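Local coordinates for actin-binding protein (Saccharomyces cerevisiae, PDB 1JO8) that regulates Arp2/3 complex-mediated actin assembly by recruiting the complex to the sides of actin filaments, and binds several partner proteins through its SH3 domain, at residues A3-D8 with L17-N22; D23-I28 with G38-D43; D34-E39 with F49-V54. All blocks are in the same frame, centred on the assembly; numbering follows the deposited sequence.

Contact 1 of 3, residues A3-D8 with L17-N22; sequences ATAEYD and LTFVEN
Ala5 and Asp8 meet Phe19, Val20 and Glu21 where the first strand of the SH3 fold runs out into the RT loop. Segment 17-22 is the returning arm of that loop, and segment 3-8 is its outgoing arm.

Two direct hydrogen bonds join the arms. Asn22 N donates to Ala5 O at 2.9 Å, nearly straight at 172°. Glu21 N donates to Asp8 OD1 at 2.8 Å and uses the anti lone pair of that oxygen. The Asp8 carboxylate can reach it because CG stands beside the backbone N, anti to the carbonyl carbon (chi1 -65°). The side chain then lies alongside Val20, pointing the same way.

A water bridge closes the outer side. In the Asn22 conformer described, one water donates to both Ala5 O and Asn22 OD1, so Ala5 O accepts two hydrogen bonds.

The apolar part is small and buried. Ala5 CB sits obliquely against the Phe19 ring, 3.5 Å from CD1. Tyr7 O comes to the edge of the same ring, near its plane. Val54 and Leu40 also touch Phe19, so the ring belongs to the core.

Looser packing lies nearer the surface. In one of its two conformers, Glu21 lays its CG 3.3 Å from Glu6 O. Thr4 turns its hydroxyl to Gly57 O, while its methyl CG2 packs 3.8 Å from Asn22 CA.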
loop_
_atom_site.group_PDB
_atom_site.type_symbol
_atom_site.label_atom_id
_atom_site.label_comp_id
_atom_site.label_asym_id
_atom_site.label_seq_id
_atom_site.Cartn_x
_atom_site.Cartn_y
_atom_site.Cartn_z
ATOM N N ALA A 3 -3.262 4.997 -4.759
ATOM C CA ALA A 3 -2.645 5.929 -3.846
ATOM C C ALA A 3 -1.148 6.011 -4.063
ATOM O O ALA A 3 -0.542 5.140 -4.692
ATOM C CB ALA A 3 -2.923 5.478 -2.410
ATOM N N THR A 4 -0.553 7.057 -3.516
ATOM C CA THR A 4 0.887 7.277 -3.560
ATOM C C THR A 4 1.431 7.142 -2.143
ATOM O O THR A 4 0.876 7.705 -1.202
ATOM C CB THR A 4 1.209 8.682 -4.096
ATOM O OG1 THR A 4 0.609 8.827 -5.389
ATOM C CG2 THR A 4 2.698 8.863 -4.278
ATOM N N ALA A 5 2.480 6.352 -1.983
ATOM C CA ALA A 5 3.104 6.200 -0.681
ATOM C C ALA A 5 3.726 7.507 -0.234
ATOM O O ALA A 5 4.483 8.156 -0.964
ATOM C CB ALA A 5 4.181 5.129 -0.759
ATOM N N GLU A 6 3.410 7.889 0.995
ATOM C CA GLU A 6 3.993 9.093 1.580
ATOM C C GLU A 6 5.285 8.786 2.321
ATOM O O GLU A 6 6.123 9.679 2.477
ATOM C CB GLU A 6 3.008 9.688 2.568
ATOM C CG GLU A 6 1.773 10.294 1.931
ATOM C CD GLU A 6 2.017 11.705 1.429
ATOM O OE1 GLU A 6 2.948 12.376 1.944
ATOM O OE2 GLU A 6 1.264 12.156 0.541
ATOM N N TYR A 7 5.444 7.545 2.781
ATOM C CA TYR A 7 6.606 7.130 3.561
ATOM C C TYR A 7 6.933 5.717 3.137
ATOM O O TYR A 7 6.039 4.983 2.714
ATOM C CB TYR A 7 6.307 7.154 5.074
ATOM C CG TYR A 7 5.819 8.494 5.562
ATOM C CD1 TYR A 7 6.707 9.543 5.654
ATOM C CD2 TYR A 7 4.480 8.735 5.853
ATOM C CE1 TYR A 7 6.317 10.801 6.077
ATOM C CE2 TYR A 7 4.065 10.014 6.262
ATOM C CZ TYR A 7 5.005 11.031 6.355
ATOM O OH TYR A 7 4.639 12.302 6.778
ATOM N N ASP A 8 8.175 5.306 3.304
ATOM C CA ASP A 8 8.566 3.925 3.078
ATOM C C ASP A 8 7.843 3.037 4.087
ATOM O O ASP A 8 7.694 3.436 5.252
ATOM C CB ASP A 8 10.071 3.695 3.330
ATOM C CG ASP A 8 11.002 4.402 2.387
ATOM O OD1 ASP A 8 10.585 5.088 1.438
ATOM O OD2 ASP A 8 12.235 4.288 2.587
ATOM N N LEU A 17 2.699 -5.695 2.180
ATOM C CA LEU A 17 3.511 -5.074 1.134
ATOM C C LEU A 17 4.751 -4.438 1.738
ATOM O O LEU A 17 4.811 -4.134 2.931
ATOM C CB LEU A 17 2.733 -3.950 0.458
ATOM C CG LEU A 17 1.499 -4.318 -0.351
ATOM C CD1 LEU A 17 0.774 -3.085 -0.873
ATOM C CD2 LEU A 17 1.925 -5.173 -1.496
ATOM N N THR A 18 5.726 -4.222 0.882
ATOM C CA THR A 18 6.911 -3.423 1.151
ATOM C C THR A 18 6.983 -2.393 0.030
ATOM O O THR A 18 6.855 -2.755 -1.127
ATOM C CB THR A 18 8.177 -4.296 1.134
ATOM O OG1 THR A 18 8.140 -5.176 2.253
ATOM C CG2 THR A 18 9.461 -3.467 1.258
ATOM N N PHE A 19 7.174 -1.124 0.345
ATOM C CA PHE A 19 7.232 -0.101 -0.677
ATOM C C PHE A 19 8.017 1.080 -0.181
ATOM O O PHE A 19 8.311 1.157 1.002
ATOM C CB PHE A 19 5.833 0.292 -1.157
ATOM C CG PHE A 19 4.879 0.720 -0.070
ATOM C CD1 PHE A 19 4.949 1.975 0.520
ATOM C CD2 PHE A 19 3.852 -0.122 0.310
ATOM C CE1 PHE A 19 4.028 2.363 1.471
ATOM C CE2 PHE A 19 2.927 0.267 1.260
ATOM C CZ PHE A 19 3.026 1.502 1.845
ATOM N N VAL A 20 8.338 2.003 -1.085
ATOM C CA VAL A 20 9.052 3.218 -0.725
ATOM C C VAL A 20 8.218 4.432 -1.087
ATOM O O VAL A 20 7.300 4.346 -1.898
ATOM C CB VAL A 20 10.447 3.303 -1.391
ATOM C CG1 VAL A 20 11.360 2.227 -0.818
ATOM C CG2 VAL A 20 10.343 3.191 -2.894
ATOM N N GLU A 21 8.544 5.562 -0.477
ATOM C CA GLU A 21 7.905 6.826 -0.747
ATOM C C GLU A 21 7.809 7.009 -2.259
ATOM O O GLU A 21 8.764 6.758 -3.000
ATOM C CB GLU A 21 8.747 7.967 -0.142
ATOM C CG GLU A 21 8.004 9.311 -0.151
ATOM C CD GLU A 21 8.833 10.501 0.305
ATOM O OE1 GLU A 21 9.961 10.278 0.772
ATOM O OE2 GLU A 21 8.351 11.653 0.200
ATOM N N ASN A 22 6.654 7.479 -2.701
ATOM C CA ASN A 22 6.338 7.732 -4.097
ATOM C C ASN A 22 5.940 6.542 -4.929
ATOM O O ASN A 22 5.437 6.728 -6.020
ATOM C CB ASN A 22 7.377 8.579 -4.787
ATOM C CG ASN A 22 7.419 9.963 -4.216
ATOM O OD1 ASN A 22 6.376 10.535 -3.856
ATOM N ND2 ASN A 22 8.624 10.498 -4.066
HETATM O O HOH W 1 4.829 10.904 -1.805
HETATM O O HOH W 2 6.121 12.234 2.245
#

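Contact 2 of 3, residues D23-I28 with G38-D43; sequences DKIINI and GELEKD
This is the antiparallel pairing of strands 24-29 and 35-40, the hairpin that the n-Src loop connects in SH3 domains. Ile26 and Glu39 form a hydrogen-bonded pair. Ile26 N gives a 2.7 Å bond to Glu39 O, and Glu39 N returns one to Ile26 O. Both donors lie in the carbonyl planes. Next along, Ile25 and Leu40 form a non-hydrogen-bonded pair, with their side chains side by side on the core face. Ile25 CG1 lies 3.9 Å from Leu40 CD2. Beyond them, Glu41 N donates to Lys24 O at 3.0 Å. A side chain at Gly38 would probably crowd Ile25 CG2.

The other face is partly exposed. Ile26 lays its CG1 and CD1 across the aliphatic part and carboxylate of Glu39. In one of the two Glu41 conformers, the extended Lys24 and Glu41 chains run side by side, with Glu41 OE1 3.4 Å from Lys24 CD. A water then links Lys24 NZ with Glu41 OE2. Lys24 also makes a cation-pi contact with Trp2.

Past the paired residues, Lys42 NZ forms a salt bridge with Asp23 OD2 at 2.7 Å, approaching from the syn side. Asp23 OD2 also accepts a bond from Val20 N. An alanine at Asp23 would probably leave the Lys42 ammonium without its direct anionic mate and Val20 N without its acceptor. Lys42 NZ meets the carboxylate 30° out of its plane, and a water that donates to Asp23 OD1 also accepts from this nitrogen.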
loop_
_atom_site.group_PDB
_atom_site.type_symbol
_atom_site.label_atom_id
_atom_site.label_comp_id
_atom_site.label_asym_id
_atom_site.label_seq_id
_atom_site.Cartn_x
_atom_site.Cartn_y
_atom_site.Cartn_z
ATOM N N ASP A 23 6.067 5.337 -4.405
ATOM C CA ASP A 23 5.505 4.191 -5.107
ATOM C C ASP A 23 3.988 4.300 -5.099
ATOM O O ASP A 23 3.401 4.800 -4.150
ATOM C CB ASP A 23 5.875 2.878 -4.414
ATOM C CG ASP A 23 7.286 2.455 -4.615
ATOM O OD1 ASP A 23 7.994 3.018 -5.490
ATOM O OD2 ASP A 23 7.719 1.503 -3.900
ATOM N N LYS A 24 3.350 3.815 -6.148
ATOM C CA LYS A 24 1.905 3.772 -6.234
ATOM C C LYS A 24 1.355 2.406 -5.823
ATOM O O LYS A 24 1.955 1.371 -6.106
ATOM C CB LYS A 24 1.452 4.107 -7.647
ATOM C CG LYS A 24 1.705 5.552 -8.013
ATOM C CD LYS A 24 1.205 5.810 -9.442
ATOM C CE LYS A 24 1.367 7.271 -9.855
ATOM N NZ LYS A 24 0.907 7.492 -11.277
ATOM N N ILE A 25 0.254 2.430 -5.091
ATOM C CA ILE A 25 -0.437 1.229 -4.640
ATOM C C ILE A 25 -1.804 1.325 -5.306
ATOM O O ILE A 25 -2.509 2.321 -5.148
ATOM C CB ILE A 25 -0.584 1.199 -3.118
ATOM C CG1 ILE A 25 0.762 1.089 -2.436
ATOM C CG2 ILE A 25 -1.423 -0.022 -2.741
ATOM C CD1 ILE A 25 1.536 2.379 -2.174
ATOM N N ILE A 26 -2.180 0.296 -6.045
ATOM C CA ILE A 26 -3.375 0.313 -6.870
ATOM C C ILE A 26 -4.407 -0.702 -6.400
ATOM O O ILE A 26 -4.119 -1.601 -5.597
ATOM C CB ILE A 26 -3.019 0.097 -8.370
ATOM C CG1 ILE A 26 -2.622 -1.342 -8.649
ATOM C CG2 ILE A 26 -1.914 1.057 -8.803
ATOM C CD1 ILE A 26 -2.486 -1.624 -10.151
ATOM N N ASN A 27 -5.626 -0.564 -6.897
ATOM C CA ASN A 27 -6.728 -1.471 -6.568
ATOM C C ASN A 27 -6.868 -1.635 -5.068
ATOM O O ASN A 27 -6.978 -2.745 -4.538
ATOM C CB ASN A 27 -6.569 -2.823 -7.239
ATOM C CG ASN A 27 -7.905 -3.625 -7.323
ATOM O OD1 ASN A 27 -9.006 -3.064 -7.205
ATOM N ND2 ASN A 27 -7.787 -4.949 -7.312
ATOM N N ILE A 28 -6.929 -0.513 -4.378
ATOM C CA ILE A 28 -7.046 -0.550 -2.936
ATOM C C ILE A 28 -8.420 -1.044 -2.516
ATOM O O ILE A 28 -9.442 -0.651 -3.075
ATOM C CB ILE A 28 -6.751 0.829 -2.357
ATOM C CG1 ILE A 28 -5.268 1.117 -2.571
ATOM C CG2 ILE A 28 -7.124 0.928 -0.873
ATOM C CD1 ILE A 28 -4.853 2.537 -2.358
ATOM N N GLY A 38 -3.785 -3.813 -1.103
ATOM C CA GLY A 38 -3.550 -3.226 -2.400
ATOM C C GLY A 38 -2.487 -3.974 -3.170
ATOM O O GLY A 38 -1.935 -4.967 -2.688
ATOM N N GLU A 39 -2.205 -3.465 -4.354
ATOM C CA GLU A 39 -1.262 -4.054 -5.281
ATOM C C GLU A 39 -0.224 -3.014 -5.670
ATOM O O GLU A 39 -0.562 -1.882 -5.999
ATOM C CB GLU A 39 -2.013 -4.521 -6.516
ATOM C CG GLU A 39 -1.122 -4.987 -7.652
ATOM C CD GLU A 39 -1.870 -5.326 -8.933
ATOM O OE1 GLU A 39 -3.108 -5.495 -8.857
ATOM O OE2 GLU A 39 -1.199 -5.481 -9.990
ATOM N N LEU A 40 1.050 -3.355 -5.654
ATOM C CA LEU A 40 2.021 -2.376 -6.115
ATOM C C LEU A 40 1.968 -2.178 -7.614
ATOM O O LEU A 40 2.035 -3.144 -8.381
ATOM C CB LEU A 40 3.437 -2.753 -5.740
ATOM C CG LEU A 40 3.750 -2.841 -4.255
ATOM C CD1 LEU A 40 5.248 -3.064 -4.033
ATOM C CD2 LEU A 40 3.269 -1.656 -3.493
ATOM N N GLU A 41 1.938 -0.925 -8.045
ATOM C CA GLU A 41 2.052 -0.643 -9.458
ATOM C C GLU A 41 3.354 -1.223 -10.020
ATOM O O GLU A 41 3.404 -1.707 -11.161
ATOM C CB GLU A 41 2.059 0.882 -9.668
ATOM C CG GLU A 41 2.264 1.285 -11.115
ATOM C CD GLU A 41 2.774 2.719 -11.344
ATOM O OE1 GLU A 41 3.338 3.350 -10.426
ATOM O OE2 GLU A 41 2.559 3.237 -12.466
ATOM N N LYS A 42 4.433 -1.146 -9.257
ATOM C CA LYS A 42 5.726 -1.457 -9.868
ATOM C C LYS A 42 5.997 -2.917 -10.122
ATOM O O LYS A 42 6.842 -3.248 -10.960
ATOM C CB LYS A 42 6.868 -0.828 -9.072
ATOM C CG LYS A 42 7.129 -1.487 -7.752
ATOM C CD LYS A 42 8.094 -0.634 -6.907
ATOM C CE LYS A 42 8.475 -1.293 -5.618
ATOM N NZ LYS A 42 9.420 -0.423 -4.877
ATOM N N ASP A 43 5.318 -3.826 -9.422
ATOM C CA ASP A 43 5.636 -5.242 -9.552
ATOM C C ASP A 43 4.471 -6.202 -9.439
ATOM O O ASP A 43 4.690 -7.399 -9.514
ATOM C CB ASP A 43 6.758 -5.643 -8.576
ATOM C CG ASP A 43 6.387 -5.551 -7.119
ATOM O OD1 ASP A 43 5.186 -5.408 -6.765
ATOM O OD2 ASP A 43 7.286 -5.622 -6.242
HETATM O O HOH W 3 10.545 2.115 -6.288
HETATM O O HOH W 4 4.591 0.594 -6.887
HETATM O O HOH W 5 5.019 2.905 -8.435
HETATM O O HOH W 6 2.460 6.010 -12.954
HETATM O O HOH W 7 -5.235 -6.035 -7.211
#

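Contact 3 of 3, residues D34-E39 with F49-V54; sequences DWWLGE and FPSNYV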
loop_
_atom_site.group_PDB
_atom_site.type_symbol
_atom_site.label_atom_id
_atom_site.label_comp_id
_atom_site.label_asym_id
_atom_site.label_seq_id
_atom_site.Cartn_x
_atom_site.Cartn_y
_atom_site.Cartn_z
ATOM N N ASP A 34 -7.627 0.567 9.593
ATOM C CA ASP A 34 -6.207 0.891 9.729
ATOM C C ASP A 34 -5.287 0.163 8.763
ATOM O O ASP A 34 -4.117 0.534 8.606
ATOM C CB ASP A 34 -5.765 0.597 11.171
ATOM C CG ASP A 34 -6.570 1.381 12.166
ATOM O OD1 ASP A 34 -6.642 2.611 11.977
ATOM O OD2 ASP A 34 -7.204 0.867 13.118
ATOM N N TRP A 35 -5.799 -0.895 8.162
ATOM C CA TRP A 35 -5.031 -1.711 7.251
ATOM C C TRP A 35 -5.849 -1.887 5.988
ATOM O O TRP A 35 -7.023 -2.262 6.065
ATOM C CB TRP A 35 -4.758 -3.074 7.872
ATOM C CG TRP A 35 -3.786 -3.021 8.996
ATOM C CD1 TRP A 35 -4.054 -2.780 10.308
ATOM C CD2 TRP A 35 -2.372 -3.153 8.889
ATOM N NE1 TRP A 35 -2.884 -2.780 11.031
ATOM C CE2 TRP A 35 -1.833 -3.020 10.184
ATOM C CE3 TRP A 35 -1.507 -3.433 7.839
ATOM C CZ2 TRP A 35 -0.457 -3.124 10.437
ATOM C CZ3 TRP A 35 -0.158 -3.554 8.103
ATOM C CH2 TRP A 35 0.350 -3.403 9.383
ATOM N N TRP A 36 -5.228 -1.622 4.841
ATOM C CA TRP A 36 -5.859 -1.769 3.558
ATOM C C TRP A 36 -5.102 -2.821 2.777
ATOM O O TRP A 36 -3.960 -3.138 3.078
ATOM C CB TRP A 36 -5.890 -0.468 2.775
ATOM C CG TRP A 36 -6.687 0.628 3.438
ATOM C CD1 TRP A 36 -7.632 0.474 4.405
ATOM C CD2 TRP A 36 -6.619 2.035 3.169
ATOM N NE1 TRP A 36 -8.165 1.694 4.752
ATOM C CE2 TRP A 36 -7.558 2.669 4.015
ATOM C CE3 TRP A 36 -5.861 2.821 2.316
ATOM C CZ2 TRP A 36 -7.759 4.037 4.013
ATOM C CZ3 TRP A 36 -6.085 4.197 2.313
ATOM C CH2 TRP A 36 -7.013 4.779 3.162
ATOM N N LEU A 37 -5.765 -3.367 1.777
ATOM C CA LEU A 37 -5.164 -4.299 0.858
ATOM C C LEU A 37 -4.920 -3.575 -0.474
ATOM O O LEU A 37 -5.789 -2.828 -0.926
ATOM C CB LEU A 37 -6.115 -5.436 0.616
ATOM C CG LEU A 37 -5.792 -6.610 -0.275
ATOM C CD1 LEU A 37 -4.498 -7.304 -0.005
ATOM C CD2 LEU A 37 -6.973 -7.560 -0.377
ATOM N N GLY A 38 -3.785 -3.813 -1.103
ATOM C CA GLY A 38 -3.550 -3.226 -2.400
ATOM C C GLY A 38 -2.487 -3.974 -3.170
ATOM O O GLY A 38 -1.935 -4.967 -2.688
ATOM N N GLU A 39 -2.205 -3.465 -4.354
ATOM C CA GLU A 39 -1.262 -4.054 -5.281
ATOM C C GLU A 39 -0.224 -3.014 -5.670
ATOM O O GLU A 39 -0.562 -1.882 -5.999
ATOM C CB GLU A 39 -2.013 -4.521 -6.516
ATOM C CG GLU A 39 -1.122 -4.987 -7.652
ATOM C CD GLU A 39 -1.870 -5.326 -8.933
ATOM O OE1 GLU A 39 -3.108 -5.495 -8.857
ATOM O OE2 GLU A 39 -1.199 -5.481 -9.990
ATOM N N PHE A 49 -1.224 -3.171 4.144
ATOM C CA PHE A 49 -0.347 -2.082 4.504
ATOM C C PHE A 49 -1.123 -1.129 5.387
ATOM O O PHE A 49 -2.363 -1.080 5.297
ATOM C CB PHE A 49 0.198 -1.364 3.267
ATOM C CG PHE A 49 -0.854 -0.717 2.420
ATOM C CD1 PHE A 49 -1.588 -1.432 1.489
ATOM C CD2 PHE A 49 -1.171 0.609 2.599
ATOM C CE1 PHE A 49 -2.579 -0.815 0.747
ATOM C CE2 PHE A 49 -2.155 1.211 1.861
ATOM C CZ PHE A 49 -2.864 0.509 0.937
ATOM N N PRO A 50 -0.434 -0.384 6.253
ATOM C CA PRO A 50 -1.136 0.545 7.139
ATOM C C PRO A 50 -1.581 1.744 6.335
ATOM O O PRO A 50 -0.833 2.348 5.577
ATOM C CB PRO A 50 -0.069 0.908 8.190
ATOM C CG PRO A 50 1.052 -0.036 7.979
ATOM C CD PRO A 50 1.017 -0.390 6.519
ATOM N N SER A 51 -2.856 2.092 6.474
ATOM C CA SER A 51 -3.449 3.114 5.625
ATOM C C SER A 51 -2.782 4.481 5.731
ATOM O O SER A 51 -2.753 5.238 4.755
ATOM C CB SER A 51 -4.928 3.230 5.948
ATOM O OG SER A 51 -5.089 3.750 7.240
ATOM N N ASN A 52 -2.223 4.819 6.889
ATOM C CA ASN A 52 -1.624 6.131 7.044
ATOM C C ASN A 52 -0.303 6.299 6.267
ATOM O O ASN A 52 0.257 7.384 6.211
ATOM C CB ASN A 52 -1.452 6.486 8.553
ATOM C CG ASN A 52 -2.820 6.456 9.358
ATOM O OD1 ASN A 52 -3.384 7.490 9.640
ATOM N ND2 ASN A 52 -3.324 5.260 9.698
ATOM N N TYR A 53 0.215 5.246 5.641
ATOM C CA TYR A 53 1.434 5.382 4.849
ATOM C C TYR A 53 1.185 5.902 3.432
ATOM O O TYR A 53 2.148 6.148 2.721
ATOM C CB TYR A 53 2.235 4.071 4.783
ATOM C CG TYR A 53 3.030 3.810 6.022
ATOM C CD1 TYR A 53 2.412 3.462 7.219
ATOM C CD2 TYR A 53 4.395 3.917 6.015
ATOM C CE1 TYR A 53 3.145 3.242 8.364
ATOM C CE2 TYR A 53 5.134 3.696 7.154
ATOM C CZ TYR A 53 4.501 3.362 8.328
ATOM O OH TYR A 53 5.262 3.162 9.465
ATOM N N VAL A 54 -0.068 6.036 3.013
ATOM C CA VAL A 54 -0.379 6.458 1.646
ATOM C C VAL A 54 -1.381 7.596 1.624
ATOM O O VAL A 54 -2.093 7.846 2.596
ATOM C CB VAL A 54 -0.944 5.281 0.778
ATOM C CG1 VAL A 54 -0.077 4.033 0.895
ATOM C CG2 VAL A 54 -2.359 4.963 1.161
HETATM O O HOH W 8 -6.205 4.574 10.199
#
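Trp36 rests one face of its indole on Ser51 CB where strand 35-40 of the SH3 domain pairs with strand 46-50 and the following 3-10 turn. Packing is tightest here. Ser51 CB sits over the centre of that face, 3.4 Å from the centroid of the six-membered ring, as a CH-pi contact. Phe49 CZ meets the same indole at its edge, and lies 3.7 Å from Trp36 CB. With CG between the backbone N and the carbonyl carbon (chi1 62°), the Phe49 ring reaches across to Trp36 and Gly38. Its edge faces Gly38 N in the ring plane. A side chain at Gly38 would be tight against Phe49 CE1. Val54 CG2 adds a looser touch, 4.0 Å from Trp36 CZ3.

The backbones are joined by a reciprocal pair of bonds. Trp36 N donates to Phe49 O at 3.0 Å, and Phe49 N donates to Trp36 O. One step on, Ser51 N reaches Asp34 O at 2.9 Å from above the carbonyl plane.

The other side is nearer solvent: Trp35 and Pro50 are partly exposed. Pro50 CG lies over one face of Trp35, 4.0 Å from the centroid of its six-membered ring. Tyr9 touches both residues. Beyond them, a water links Asp34 OD1 with Asn52 ND2 in one of the two Asn52 conformers. In SH3 domains, a tryptophan at the start of this strand, with a neighbouring proline and tyrosines, forms the proline-rich peptide groove. The packing of Trp35, Pro50 and Tyr9 is consistent with that role and implies an aromatic, apolar patch here.

Contact 1 is the most exposed: six of its nine touching residues are exposed, against three of eleven in contact 2 and one of nine in contact 3. Its core part is Ala5 and Phe19. Contacts 2 and 3 share Gly38 and Glu39, so strand 35-40 is held by 24-29 on one side and 46-50 on the other. Contact 1 closes the RT loop and joins contact 2 through pairing of strands 3-5 and 24-29. Glu6 N and Tyr53 O probably bond contact 1 to contact 3. Ile25 touches Ala5, Phe49 and Val54, so all three meet in the core. Outside, contact 1 relies on a carboxylate and water, contact 2 on ion pairing and water bridges, and contact 3 mainly on aromatic rings.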